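Local coordinates for protein glycoside Hydrolase (Bacteroides uniformis, PDB 5T99) that probably hydrolyses beta-galactosidic bonds as a family 2 glycoside hydrolase of an agarose-degrading pathway, and binds the sugar mimic d-galacto-isofagomine in its active-site pocket, at residues 203-208 and 272-277; 456-461 and 488-493; 628-633 and 655-660; 735-740 and 746-751. One frame throughout, in Å; residues are numbered along the deposited sequence.

Contact 1: 203-208 and 272-277; sequences IETTVK and TEIYDG. With EDO (1,2-ethanediol), chain K.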
loop_
_atom_site.group_PDB
_atom_site.type_symbol
_atom_site.label_atom_id
_atom_site.label_comp_id
_atom_site.label_asym_id
_atom_site.label_seq_id
_atom_site.Cartn_x
_atom_site.Cartn_y
_atom_site.Cartn_z
ATOM N N ILE A 203 -24.711 -5.193 13.341
ATOM C CA ILE A 203 -23.686 -6.242 13.475
ATOM C C ILE A 203 -24.268 -7.614 13.174
ATOM O O ILE A 203 -25.225 -8.041 13.825
ATOM C CB ILE A 203 -23.067 -6.265 14.887
ATOM C CG1 ILE A 203 -22.445 -4.897 15.229
ATOM C CG2 ILE A 203 -22.018 -7.377 14.991
ATOM C CD1 ILE A 203 -22.105 -4.723 16.695
ATOM N N GLU A 204 -23.680 -8.290 12.186
ATOM C CA GLU A 204 -24.014 -9.670 11.868
ATOM C C GLU A 204 -22.966 -10.591 12.464
ATOM O O GLU A 204 -21.793 -10.462 12.143
ATOM C CB GLU A 204 -24.078 -9.906 10.359
ATOM C CG GLU A 204 -24.624 -11.281 9.984
ATOM C CD GLU A 204 -24.336 -11.635 8.543
ATOM O OE1 GLU A 204 -25.245 -11.485 7.714
ATOM O OE2 GLU A 204 -23.197 -12.037 8.249
ATOM N N THR A 205 -23.406 -11.525 13.304
ATOM C CA THR A 205 -22.519 -12.492 13.942
ATOM C C THR A 205 -22.764 -13.877 13.327
ATOM O O THR A 205 -23.906 -14.303 13.198
ATOM C CB THR A 205 -22.758 -12.551 15.469
ATOM O OG1 THR A 205 -22.800 -11.223 15.995
ATOM C CG2 THR A 205 -21.662 -13.323 16.184
ATOM N N THR A 206 -21.678 -14.559 12.970
ATOM C CA THR A 206 -21.703 -15.943 12.506
ATOM C C THR A 206 -21.121 -16.810 13.616
ATOM O O THR A 206 -20.043 -16.517 14.146
ATOM C CB THR A 206 -20.856 -16.117 11.214
ATOM O OG1 THR A 206 -21.320 -15.219 10.196
ATOM C CG2 THR A 206 -20.929 -17.552 10.686
ATOM N N VAL A 207 -21.827 -17.876 13.965
ATOM C CA VAL A 207 -21.366 -18.796 15.008
ATOM C C VAL A 207 -21.407 -20.220 14.475
ATOM O O VAL A 207 -22.404 -20.631 13.868
ATOM C CB VAL A 207 -22.216 -18.692 16.297
ATOM C CG1 VAL A 207 -21.703 -19.663 17.355
ATOM C CG2 VAL A 207 -22.211 -17.264 16.828
ATOM N N LYS A 208 -20.316 -20.948 14.703
ATOM C CA LYS A 208 -20.189 -22.347 14.317
ATOM C C LYS A 208 -20.347 -23.218 15.565
ATOM O O LYS A 208 -19.738 -22.940 16.604
ATOM C CB LYS A 208 -18.818 -22.584 13.676
ATOM C CG LYS A 208 -18.599 -23.972 13.080
ATOM C CD LYS A 208 -19.394 -24.159 11.791
ATOM C CE LYS A 208 -19.127 -25.511 11.141
ATOM N NZ LYS A 208 -19.616 -26.626 12.005
ATOM N N THR A 272 -16.572 -9.055 20.618
ATOM C CA THR A 272 -17.735 -9.943 20.560
ATOM C C THR A 272 -17.433 -11.220 21.353
ATOM O O THR A 272 -16.469 -11.932 21.050
ATOM C CB THR A 272 -18.116 -10.286 19.092
ATOM O OG1 THR A 272 -18.484 -9.089 18.401
ATOM C CG2 THR A 272 -19.284 -11.271 19.028
ATOM N N GLU A 273 -18.266 -11.499 22.353
ATOM C CA GLU A 273 -18.109 -12.653 23.241
ATOM C C GLU A 273 -19.278 -13.595 23.003
ATOM O O GLU A 273 -20.425 -13.145 22.908
ATOM C CB GLU A 273 -18.055 -12.194 24.705
ATOM C CG GLU A 273 -16.716 -11.548 25.064
ATOM C CD GLU A 273 -16.722 -10.730 26.353
ATOM O OE1 GLU A 273 -17.782 -10.219 26.769
ATOM O OE2 GLU A 273 -15.637 -10.561 26.946
ATOM N N ILE A 274 -18.984 -14.886 22.854
ATOM C CA ILE A 274 -20.009 -15.915 22.722
ATOM C C ILE A 274 -20.149 -16.656 24.050
ATOM O O ILE A 274 -19.134 -16.990 24.680
ATOM C CB ILE A 274 -19.639 -16.921 21.615
ATOM C CG1 ILE A 274 -19.354 -16.185 20.296
ATOM C CG2 ILE A 274 -20.734 -17.971 21.444
ATOM C CD1 ILE A 274 -20.507 -15.358 19.774
ATOM N N TYR A 275 -21.390 -16.926 24.467
ATOM C CA TYR A 275 -21.645 -17.680 25.703
ATOM C C TYR A 275 -22.532 -18.875 25.462
ATOM O O TYR A 275 -23.497 -18.793 24.698
ATOM C CB TYR A 275 -22.276 -16.816 26.794
ATOM C CG TYR A 275 -21.395 -15.694 27.242
ATOM C CD1 TYR A 275 -20.532 -15.841 28.328
ATOM C CD2 TYR A 275 -21.409 -14.474 26.571
ATOM C CE1 TYR A 275 -19.716 -14.802 28.729
ATOM C CE2 TYR A 275 -20.600 -13.438 26.962
ATOM C CZ TYR A 275 -19.754 -13.597 28.029
ATOM O OH TYR A 275 -18.951 -12.539 28.391
ATOM N N ASP A 276 -22.188 -19.972 26.143
ATOM C CA ASP A 276 -23.011 -21.174 26.233
ATOM C C ASP A 276 -23.453 -21.247 27.690
ATOM O O ASP A 276 -22.678 -21.656 28.564
ATOM C CB ASP A 276 -22.195 -22.412 25.828
ATOM C CG ASP A 276 -23.039 -23.679 25.714
ATOM O OD1 ASP A 276 -24.271 -23.620 25.936
ATOM O OD2 ASP A 276 -22.455 -24.744 25.391
ATOM N N GLY A 277 -24.685 -20.819 27.951
ATOM C CA GLY A 277 -25.147 -20.557 29.310
ATOM C C GLY A 277 -24.243 -19.548 30.010
ATOM O O GLY A 277 -23.935 -18.482 29.463
HETATM C C1 EDO K . -24.078 -12.437 4.994
HETATM O O1 EDO K . -25.493 -12.605 5.163
HETATM C C2 EDO K . -23.722 -11.806 3.653
HETATM O O2 EDO K . -22.630 -12.503 3.038
#
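Val207 and Ile274 face each other across the gap between two sheets, and their side chains lie alongside each other, pointing opposite ways. The touch is methyl on methyl: CG2 of Val207 lies 3.9 Å from CD1 of Ile274. Val207 turns CG1 anti to its own N (chi1 -180°), which leaves CG2 as the branch that reaches across. On Ile274 the delta methyl does the reaching, and it also sits 4.3 Å from CG2 of Thr205. Two residues earlier on both strands, the methyls of two threonines meet, Thr205 CG2 lying 4.2 Å from Thr272 CG2. Thr272 gives its methyl to this apolar layer while its OG1 is hydrogen-bonded to His221 ND1. On the outer side of its strand, Glu204 accepts a hydrogen bond through OE1 from O1 of an ethanediol (2.8 Å), probably left from the crystallisation liquor. The strands pass 10.0 Å apart at 44° with no hydrogen bond between them, so side chains alone join them. Ile182 adds to the layer from strand 180-194. Two antiparallel sheets, with 198-209 central in one and 268-276 interior to the other, thus face each other as in the immunoglobulin-like beta-sandwich of family 2 glycoside hydrolases.

Contact 2: 456-461 and 488-493; sequences APFDNN and LPLYGS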
loop_
_atom_site.group_PDB
_atom_site.type_symbol
_atom_site.label_atom_id
_atom_site.label_comp_id
_atom_site.label_asym_id
_atom_site.label_seq_id
_atom_site.Cartn_x
_atom_site.Cartn_y
_atom_site.Cartn_z
ATOM N N ALA A 456 -14.457 1.144 -26.273
ATOM C CA ALA A 456 -14.939 -0.257 -26.209
ATOM C C ALA A 456 -15.858 -0.625 -25.028
ATOM O O ALA A 456 -17.036 -0.848 -25.242
ATOM C CB ALA A 456 -13.774 -1.242 -26.319
ATOM N N PRO A 457 -15.337 -0.649 -23.782
ATOM C CA PRO A 457 -16.184 -1.095 -22.660
ATOM C C PRO A 457 -17.419 -0.207 -22.388
ATOM O O PRO A 457 -18.406 -0.707 -21.832
ATOM C CB PRO A 457 -15.224 -1.081 -21.472
ATOM C CG PRO A 457 -14.238 -0.025 -21.809
ATOM C CD PRO A 457 -14.081 -0.042 -23.307
ATOM N N PHE A 458 -17.365 1.068 -22.800
ATOM C CA PHE A 458 -18.525 1.965 -22.763
ATOM C C PHE A 458 -19.585 1.630 -23.823
ATOM O O PHE A 458 -20.803 1.711 -23.547
ATOM C CB PHE A 458 -18.082 3.417 -22.873
ATOM C CG PHE A 458 -17.274 3.869 -21.701
ATOM C CD1 PHE A 458 -17.904 4.322 -20.552
ATOM C CD2 PHE A 458 -15.893 3.786 -21.712
ATOM C CE1 PHE A 458 -17.173 4.715 -19.456
ATOM C CE2 PHE A 458 -15.159 4.164 -20.601
ATOM C CZ PHE A 458 -15.799 4.635 -19.476
ATOM N N ASP A 459 -19.117 1.271 -25.025
ATOM C CA ASP A 459 -19.993 0.882 -26.150
ATOM C C ASP A 459 -20.422 -0.593 -26.105
ATOM O O ASP A 459 -21.446 -0.955 -26.686
ATOM C CB ASP A 459 -19.298 1.145 -27.498
ATOM C CG ASP A 459 -19.083 2.629 -27.786
ATOM O OD1 ASP A 459 -19.630 3.498 -27.069
ATOM O OD2 ASP A 459 -18.353 2.924 -28.761
ATOM N N ASN A 460 -19.626 -1.427 -25.426
ATOM C CA ASN A 460 -19.894 -2.851 -25.303
ATOM C C ASN A 460 -20.663 -3.237 -24.022
ATOM O O ASN A 460 -20.604 -4.393 -23.591
ATOM C CB ASN A 460 -18.573 -3.627 -25.341
ATOM C CG ASN A 460 -17.782 -3.403 -26.619
ATOM O OD1 ASN A 460 -18.273 -2.827 -27.576
ATOM N ND2 ASN A 460 -16.534 -3.857 -26.622
ATOM N N ASN A 461 -21.358 -2.280 -23.399
ATOM C CA ASN A 461 -22.222 -2.571 -22.239
ATOM C C ASN A 461 -21.461 -3.117 -21.013
ATOM O O ASN A 461 -22.065 -3.760 -20.180
ATOM C CB ASN A 461 -23.349 -3.535 -22.678
ATOM C CG ASN A 461 -24.537 -3.557 -21.734
ATOM O OD1 ASN A 461 -24.959 -2.537 -21.170
ATOM N ND2 ASN A 461 -25.103 -4.740 -21.577
ATOM N N LEU A 488 -23.442 7.612 -16.269
ATOM C CA LEU A 488 -22.362 6.893 -15.585
ATOM C C LEU A 488 -21.629 7.806 -14.582
ATOM O O LEU A 488 -21.200 8.894 -14.951
ATOM C CB LEU A 488 -21.343 6.363 -16.587
ATOM C CG LEU A 488 -21.850 5.352 -17.599
ATOM C CD1 LEU A 488 -20.727 5.049 -18.576
ATOM C CD2 LEU A 488 -22.345 4.093 -16.899
ATOM N N PRO A 489 -21.482 7.358 -13.316
ATOM C CA PRO A 489 -20.533 8.030 -12.424
ATOM C C PRO A 489 -19.108 7.676 -12.850
ATOM O O PRO A 489 -18.856 6.512 -13.219
ATOM C CB PRO A 489 -20.857 7.447 -11.041
ATOM C CG PRO A 489 -22.161 6.728 -11.187
ATOM C CD PRO A 489 -22.222 6.287 -12.617
ATOM N N LEU A 490 -18.199 8.661 -12.797
ATOM C CA LEU A 490 -16.873 8.557 -13.413
ATOM C C LEU A 490 -15.751 9.092 -12.532
ATOM O O LEU A 490 -15.949 10.006 -11.726
ATOM C CB LEU A 490 -16.848 9.300 -14.761
ATOM C CG LEU A 490 -17.684 8.676 -15.879
ATOM C CD1 LEU A 490 -18.096 9.717 -16.905
ATOM C CD2 LEU A 490 -16.942 7.543 -16.559
ATOM N N TYR A 491 -14.571 8.506 -12.698
ATOM C CA TYR A 491 -13.341 9.037 -12.132
ATOM C C TYR A 491 -12.167 8.529 -12.958
ATOM O O TYR A 491 -12.324 7.631 -13.776
ATOM C CB TYR A 491 -13.192 8.641 -10.644
ATOM C CG TYR A 491 -12.954 7.177 -10.427
ATOM C CD1 TYR A 491 -11.684 6.680 -10.147
ATOM C CD2 TYR A 491 -13.999 6.279 -10.526
ATOM C CE1 TYR A 491 -11.478 5.319 -9.965
ATOM C CE2 TYR A 491 -13.798 4.925 -10.357
ATOM C CZ TYR A 491 -12.538 4.445 -10.088
ATOM O OH TYR A 491 -12.356 3.093 -9.930
ATOM N N GLY A 492 -10.995 9.113 -12.751
ATOM C CA GLY A 492 -9.779 8.648 -13.401
ATOM C C GLY A 492 -9.152 7.570 -12.551
ATOM O O GLY A 492 -8.487 7.865 -11.554
ATOM N N SER A 493 -9.361 6.312 -12.927
ATOM C CA SER A 493 -8.816 5.190 -12.145
ATOM C C SER A 493 -7.304 5.036 -12.259
ATOM O O SER A 493 -6.684 4.437 -11.383
ATOM C CB SER A 493 -9.524 3.880 -12.482
ATOM O OG SER A 493 -9.788 3.766 -13.864
#
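Phe458, on the short helix 456-459, meets Leu488 and Leu490 by apolar contact alone. The closer partner is Leu488, whose CD1 stands 3.5 Å from CD1 of Phe458 and 3.7 Å from its CE1. This methyl lies at the ring edge and near the ring plane, so it abuts one side of the phenyl group. Leu490 comes in obliquely, with CD2 at 4.1 Å from CE1 of Phe458. Atom CE1 therefore has a methyl of each leucine nearby. Phe458 holds CG anti to its carbonyl carbon (chi1 -65°), which carries the ring out from the helix to the two leucines, two residues apart on the approach to strand 490-495 and its start. Val481 of helix 478-484 touches both Phe458 and Leu490, and Met471 of strand 468-472 also packs on the phenyl group.

No hydrogen bond joins the two segments; each is held by its own polar partners. In the helical turn, Asn460 N donates to Ala456 O over 2.7 Å, closing the turn that carries Phe458. Gln464 donates through its side chain to the carbonyl of Phe458. On the other segment, Tyr491 bonds through its backbone to Ala469 and Met471 of the parallel strand 468-472, while Ser493 OG is hydrogen-bonded to Asn472 OD1.

Strands 468-472 and 490-495 are neighbours in the parallel barrel, and helix 478-484 links them. The contact packs helix 456-459 on the entry to and start of strand 490-495, within the beta/alpha (TIM-type) barrel of the family 2 catalytic domain; further along the same strand, Glu494 lines the inhibitor pocket.

Contact 3: 628-633 and 655-660; sequences PVYVYT and DLTEIM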
loop_
_atom_site.group_PDB
_atom_site.type_symbol
_atom_site.label_atom_id
_atom_site.label_comp_id
_atom_site.label_asym_id
_atom_site.label_seq_id
_atom_site.Cartn_x
_atom_site.Cartn_y
_atom_site.Cartn_z
ATOM N N PRO A 628 16.708 26.056 -17.854
ATOM C CA PRO A 628 15.283 26.288 -17.598
ATOM C C PRO A 628 15.008 26.032 -16.120
ATOM O O PRO A 628 15.353 24.961 -15.616
ATOM C CB PRO A 628 14.570 25.254 -18.491
ATOM C CG PRO A 628 15.623 24.634 -19.340
ATOM C CD PRO A 628 16.929 24.828 -18.642
ATOM N N VAL A 629 14.450 27.019 -15.428
ATOM C CA VAL A 629 14.206 26.900 -13.991
ATOM C C VAL A 629 12.707 26.909 -13.771
ATOM O O VAL A 629 12.021 27.847 -14.169
ATOM C CB VAL A 629 14.908 28.020 -13.179
ATOM C CG1 VAL A 629 14.406 28.077 -11.737
ATOM C CG2 VAL A 629 16.414 27.795 -13.190
ATOM N N TYR A 630 12.219 25.843 -13.141
ATOM C CA TYR A 630 10.803 25.633 -12.864
ATOM C C TYR A 630 10.563 25.792 -11.363
ATOM O O TYR A 630 11.391 25.377 -10.539
ATOM C CB TYR A 630 10.395 24.239 -13.337
ATOM C CG TYR A 630 10.221 24.059 -14.848
ATOM C CD1 TYR A 630 9.821 22.826 -15.365
ATOM C CD2 TYR A 630 10.420 25.110 -15.761
ATOM C CE1 TYR A 630 9.649 22.631 -16.733
ATOM C CE2 TYR A 630 10.231 24.926 -17.121
ATOM C CZ TYR A 630 9.851 23.684 -17.603
ATOM O OH TYR A 630 9.681 23.500 -18.949
ATOM N N VAL A 631 9.457 26.441 -11.016
ATOM C CA VAL A 631 9.042 26.570 -9.625
ATOM C C VAL A 631 7.611 26.075 -9.499
ATOM O O VAL A 631 6.742 26.468 -10.285
ATOM C CB VAL A 631 9.156 28.024 -9.111
ATOM C CG1 VAL A 631 8.443 28.205 -7.767
ATOM C CG2 VAL A 631 10.621 28.425 -8.991
ATOM N N TYR A 632 7.392 25.207 -8.505
ATOM C CA TYR A 632 6.057 24.718 -8.154
ATOM C C TYR A 632 5.643 25.317 -6.808
ATOM O O TYR A 632 6.356 25.178 -5.819
ATOM C CB TYR A 632 6.037 23.180 -8.102
ATOM C CG TYR A 632 6.603 22.473 -9.335
ATOM C CD1 TYR A 632 6.435 22.996 -10.620
ATOM C CD2 TYR A 632 7.287 21.259 -9.211
ATOM C CE1 TYR A 632 6.949 22.349 -11.731
ATOM C CE2 TYR A 632 7.800 20.602 -10.324
ATOM C CZ TYR A 632 7.628 21.154 -11.578
ATOM O OH TYR A 632 8.131 20.514 -12.681
ATOM N N THR A 633 4.511 26.002 -6.782
ATOM C CA THR A 633 4.013 26.632 -5.572
ATOM C C THR A 633 2.491 26.626 -5.589
ATOM O O THR A 633 1.883 26.585 -6.656
ATOM C CB THR A 633 4.506 28.096 -5.439
ATOM O OG1 THR A 633 4.066 28.659 -4.190
ATOM C CG2 THR A 633 3.968 28.968 -6.559
ATOM N N ASP A 655 1.442 33.745 -16.024
ATOM C CA ASP A 655 2.703 33.434 -16.676
ATOM C C ASP A 655 2.844 31.912 -16.809
ATOM O O ASP A 655 3.320 31.214 -15.905
ATOM C CB ASP A 655 3.852 34.071 -15.901
ATOM C CG ASP A 655 3.699 35.586 -15.792
ATOM O OD1 ASP A 655 3.640 36.245 -16.850
ATOM O OD2 ASP A 655 3.606 36.113 -14.664
ATOM N N LEU A 656 2.416 31.423 -17.969
ATOM C CA LEU A 656 2.254 30.003 -18.235
ATOM C C LEU A 656 3.580 29.433 -18.678
ATOM O O LEU A 656 4.419 30.168 -19.192
ATOM C CB LEU A 656 1.188 29.792 -19.314
ATOM C CG LEU A 656 -0.154 30.494 -19.044
ATOM C CD1 LEU A 656 -1.107 30.343 -20.226
ATOM C CD2 LEU A 656 -0.782 29.989 -17.747
ATOM N N THR A 657 3.777 28.137 -18.449
ATOM C CA THR A 657 4.991 27.434 -18.861
ATOM C C THR A 657 4.636 26.459 -19.977
ATOM O O THR A 657 3.778 25.588 -19.796
ATOM C CB THR A 657 5.620 26.651 -17.693
ATOM O OG1 THR A 657 5.885 27.541 -16.599
ATOM C CG2 THR A 657 6.919 25.959 -18.127
ATOM N N GLU A 658 5.294 26.609 -21.124
ATOM C CA GLU A 658 5.092 25.720 -22.265
ATOM C C GLU A 658 5.814 24.398 -22.017
ATOM O O GLU A 658 6.999 24.393 -21.689
ATOM C CB GLU A 658 5.619 26.377 -23.546
ATOM C CG GLU A 658 5.447 25.547 -24.813
ATOM C CD GLU A 658 5.621 26.368 -26.083
ATOM O OE1 GLU A 658 6.700 26.974 -26.276
ATOM O OE2 GLU A 658 4.671 26.403 -26.891
ATOM N N ILE A 659 5.103 23.286 -22.178
ATOM C CA ILE A 659 5.701 21.957 -22.026
ATOM C C ILE A 659 5.389 21.067 -23.238
ATOM O O ILE A 659 4.300 21.157 -23.815
ATOM C CB ILE A 659 5.271 21.283 -20.702
ATOM C CG1 ILE A 659 3.744 21.211 -20.560
ATOM C CG2 ILE A 659 5.854 22.035 -19.514
ATOM C CD1 ILE A 659 3.288 20.309 -19.426
ATOM N N MET A 660 6.360 20.228 -23.621
ATOM C CA MET A 660 6.251 19.357 -24.805
ATOM C C MET A 660 5.498 18.065 -24.479
ATOM O O MET A 660 5.876 17.351 -23.552
ATOM C CB MET A 660 7.644 19.010 -25.346
#
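Thr657 opens the meeting with Tyr630, its CG2 lying 3.6 Å from ring carbon CE2. The same methyl is 3.7 Å from CZ and 3.8 Å from OH of Tyr630, so it sits by the phenolic end of the ring. The methyl approaches the ring obliquely. With CG2 of Thr657 anti to its backbone N, the methyl is presented to the tyrosine while OG1 lies beside the backbone N (chi1 -56°). That hydroxyl is hydrogen-bonded to Arg676 O and Ser678 OG, which fixes the rotation of the side chain and leaves the methyl as its contribution to the contact.

Glu658 takes part through its backbone: its O is 3.9 Å from Tyr630 OH, too far to count as a hydrogen bond. Its side chain starts out away from strand 626-633, and its carboxylate is hydrogen-bonded to Thr670 through OE2.

Ile659 then brings an apolar branch to the phenol end. Its CG2 approaches Tyr630 OH to 4.1 Å, a loose contact made by the branch that is anti to the carbonyl carbon. The isoleucine also packs on Phe671 of strand 670-673.

The two strands run steeply across each other, at 109° and 10.3 Å between axes. Strand 626-633 is the middle strand of an antiparallel sheet, between 613-616 and 677-682, and Tyr630 touches Leu616 and Ser678 on these two neighbours. Its ring also meets Tyr523 edge to face. Strand 657-660 pairs instead with 670-673 in a two-stranded ribbon, laid against the phenolic end of Tyr630.

Contact 4: 735-740 and 746-751; sequences VRIEDR and PEADNL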
loop_
_atom_site.group_PDB
_atom_site.type_symbol
_atom_site.label_atom_id
_atom_site.label_comp_id
_atom_site.label_asym_id
_atom_site.label_seq_id
_atom_site.Cartn_x
_atom_site.Cartn_y
_atom_site.Cartn_z
ATOM N N VAL A 735 20.804 9.457 3.817
ATOM C CA VAL A 735 22.249 9.588 3.725
ATOM C C VAL A 735 22.554 10.614 2.653
ATOM O O VAL A 735 22.250 10.391 1.493
ATOM C CB VAL A 735 22.924 8.248 3.360
ATOM C CG1 VAL A 735 24.449 8.408 3.335
ATOM C CG2 VAL A 735 22.495 7.141 4.327
ATOM N N ARG A 736 23.153 11.734 3.058
ATOM C CA ARG A 736 23.467 12.851 2.167
ATOM C C ARG A 736 24.970 12.919 1.910
ATOM O O ARG A 736 25.765 12.691 2.825
ATOM C CB ARG A 736 23.003 14.167 2.794
ATOM C CG ARG A 736 21.496 14.357 2.785
ATOM C CD ARG A 736 21.090 15.481 3.718
ATOM N NE ARG A 736 21.723 16.762 3.393
ATOM C CZ ARG A 736 21.321 17.606 2.438
ATOM N NH1 ARG A 736 20.281 17.318 1.653
ATOM N NH2 ARG A 736 21.973 18.759 2.257
ATOM N N ILE A 737 25.345 13.226 0.666
ATOM C CA ILE A 737 26.731 13.513 0.322
ATOM C C ILE A 737 26.822 15.027 0.209
ATOM O O ILE A 737 26.232 15.624 -0.701
ATOM C CB ILE A 737 27.181 12.834 -0.996
ATOM C CG1 ILE A 737 26.928 11.320 -0.965
ATOM C CG2 ILE A 737 28.656 13.100 -1.264
ATOM C CD1 ILE A 737 27.642 10.568 0.150
ATOM N N GLU A 738 27.549 15.636 1.146
ATOM C CA GLU A 738 27.668 17.098 1.232
ATOM C C GLU A 738 29.086 17.603 0.919
ATOM O O GLU A 738 30.076 16.886 1.101
ATOM C CB GLU A 738 27.230 17.582 2.622
ATOM C CG GLU A 738 25.719 17.625 2.808
ATOM C CD GLU A 738 25.269 17.899 4.244
ATOM O OE1 GLU A 738 26.122 18.067 5.149
ATOM O OE2 GLU A 738 24.036 17.949 4.465
ATOM N N ASP A 739 29.166 18.845 0.451
ATOM C CA ASP A 739 30.450 19.536 0.302
ATOM C C ASP A 739 30.949 20.066 1.669
ATOM O O ASP A 739 30.332 19.783 2.702
ATOM C CB ASP A 739 30.370 20.622 -0.794
ATOM C CG ASP A 739 29.540 21.838 -0.400
ATOM O OD1 ASP A 739 29.186 22.022 0.786
ATOM O OD2 ASP A 739 29.254 22.632 -1.318
ATOM N N ARG A 740 32.061 20.809 1.670
ATOM C CA ARG A 740 32.685 21.323 2.911
ATOM C C ARG A 740 31.769 22.246 3.737
ATOM O O ARG A 740 31.868 22.271 4.962
ATOM C CB ARG A 740 34.006 22.047 2.590
ATOM C CG ARG A 740 33.834 23.379 1.851
ATOM C CD ARG A 740 34.946 23.662 0.842
ATOM N NE ARG A 740 36.282 23.682 1.445
ATOM C CZ ARG A 740 37.419 23.903 0.776
ATOM N NH1 ARG A 740 37.407 24.137 -0.537
ATOM N NH2 ARG A 740 38.584 23.896 1.425
ATOM N N PRO A 746 24.641 17.585 -5.780
ATOM C CA PRO A 746 23.447 17.076 -6.471
ATOM C C PRO A 746 23.616 15.848 -7.383
ATOM O O PRO A 746 22.610 15.199 -7.697
ATOM C CB PRO A 746 22.972 18.284 -7.294
ATOM C CG PRO A 746 24.185 19.122 -7.483
ATOM C CD PRO A 746 24.978 18.952 -6.222
ATOM N N GLU A 747 24.840 15.534 -7.812
ATOM C CA GLU A 747 25.067 14.406 -8.724
ATOM C C GLU A 747 25.970 13.317 -8.129
ATOM O O GLU A 747 26.379 12.391 -8.829
ATOM C CB GLU A 747 25.613 14.933 -10.058
ATOM C CG GLU A 747 24.634 15.871 -10.764
ATOM C CD GLU A 747 25.126 16.384 -12.110
ATOM O OE1 GLU A 747 26.342 16.654 -12.242
ATOM O OE2 GLU A 747 24.287 16.531 -13.038
ATOM N N ALA A 748 26.236 13.392 -6.829
ATOM C CA ALA A 748 27.191 12.488 -6.198
ATOM C C ALA A 748 26.732 11.024 -6.234
ATOM O O ALA A 748 25.537 10.739 -6.053
ATOM C CB ALA A 748 27.449 12.925 -4.765
ATOM N N ASP A 749 27.683 10.116 -6.473
ATOM C CA ASP A 749 27.424 8.670 -6.501
ATOM C C ASP A 749 28.429 7.874 -5.651
ATOM O O ASP A 749 28.743 6.721 -5.945
ATOM C CB ASP A 749 27.356 8.148 -7.954
ATOM C CG ASP A 749 28.710 8.201 -8.698
ATOM O OD1 ASP A 749 29.720 8.686 -8.145
ATOM O OD2 ASP A 749 28.749 7.744 -9.863
ATOM N N ASN A 750 28.889 8.493 -4.571
ATOM C CA ASN A 750 29.893 7.898 -3.714
ATOM C C ASN A 750 29.357 6.639 -3.043
ATOM O O ASN A 750 28.247 6.635 -2.506
ATOM C CB ASN A 750 30.314 8.879 -2.620
ATOM C CG ASN A 750 30.930 10.147 -3.172
ATOM O OD1 ASN A 750 30.240 10.984 -3.752
ATOM N ND2 ASN A 750 32.232 10.302 -2.978
ATOM N N LEU A 751 30.164 5.583 -3.073
ATOM C CA LEU A 751 29.897 4.372 -2.317
ATOM C C LEU A 751 30.026 4.629 -0.819
ATOM O O LEU A 751 31.096 5.016 -0.340
ATOM C CB LEU A 751 30.882 3.272 -2.712
ATOM C CG LEU A 751 30.705 1.916 -2.023
ATOM C CD1 LEU A 751 29.338 1.324 -2.335
ATOM C CD2 LEU A 751 31.817 0.980 -2.463
#
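Ile737 carries this contact through its beta-branch, CB and the CG2 methyl, which packs on Ala748 and Asn750 of the loop that follows its strand. Before it, Arg736 makes a salt bridge along its own strand to Glu738, two residues on. NE donates to Glu738 OE2 over 2.8 Å at 160°, and NH2 donates to the same oxygen over 3.1 Å at a more bent 137°. The guanidinium thus grips side-on, with one carboxylate oxygen close to its plane and both nitrogens reaching the anti side of that oxygen.

Ile737 projects to the other side of the strand. Its CG2 lies 3.7 Å from CB of Ala748, and CB of Ile737 is 3.8 Å from the same methyl, so the alanine nestles at the branch point. Holding CG2 anti to the backbone N places that methyl also beside the amide of Asn750, whose OD1 is 3.6 Å away. This last contact is van der Waals only, and the two side chains cross at a slant.

Strand 730-738 belongs to one antiparallel sheet and the next strand, 751-758, to the other, which makes the connection between them a passage from sheet to sheet of a beta-sandwich. Val752 of the second sheet also packs on Ile737, and Ile737 is tied by backbone hydrogen bonds to Cys745 and Gly786.

Glu738 starts out away from the loop and rests on Gln713 and Lys715 of strand 713-718. The Asp739 carboxylate is held by two hydrogen bonds: OD1 accepts from Asn743 N and OD2 from Gly709 N.

Contacts 1, 2 and 4 are buried, whereas contact 3 is only partly so, with the exposed Glu658 at its margin. None has a hydrogen bond across its segments. Contact 1 faces strand to strand between two sheets, with aliphatic methyls; contact 2 sets an aromatic ring of a helix against leucines in the catalytic barrel. Contact 3 also relies on an aromatic ring, but a tyrosine against a threonine methyl and backbone. Contact 4 packs a strand isoleucine on an alanine methyl and an asparagine amide oxygen of the following loop. No two share a strand or helix. Contacts 3 and 4 lie nearest, centres 28 Å apart; the centre of contact 1 is about 60 Å from both centres.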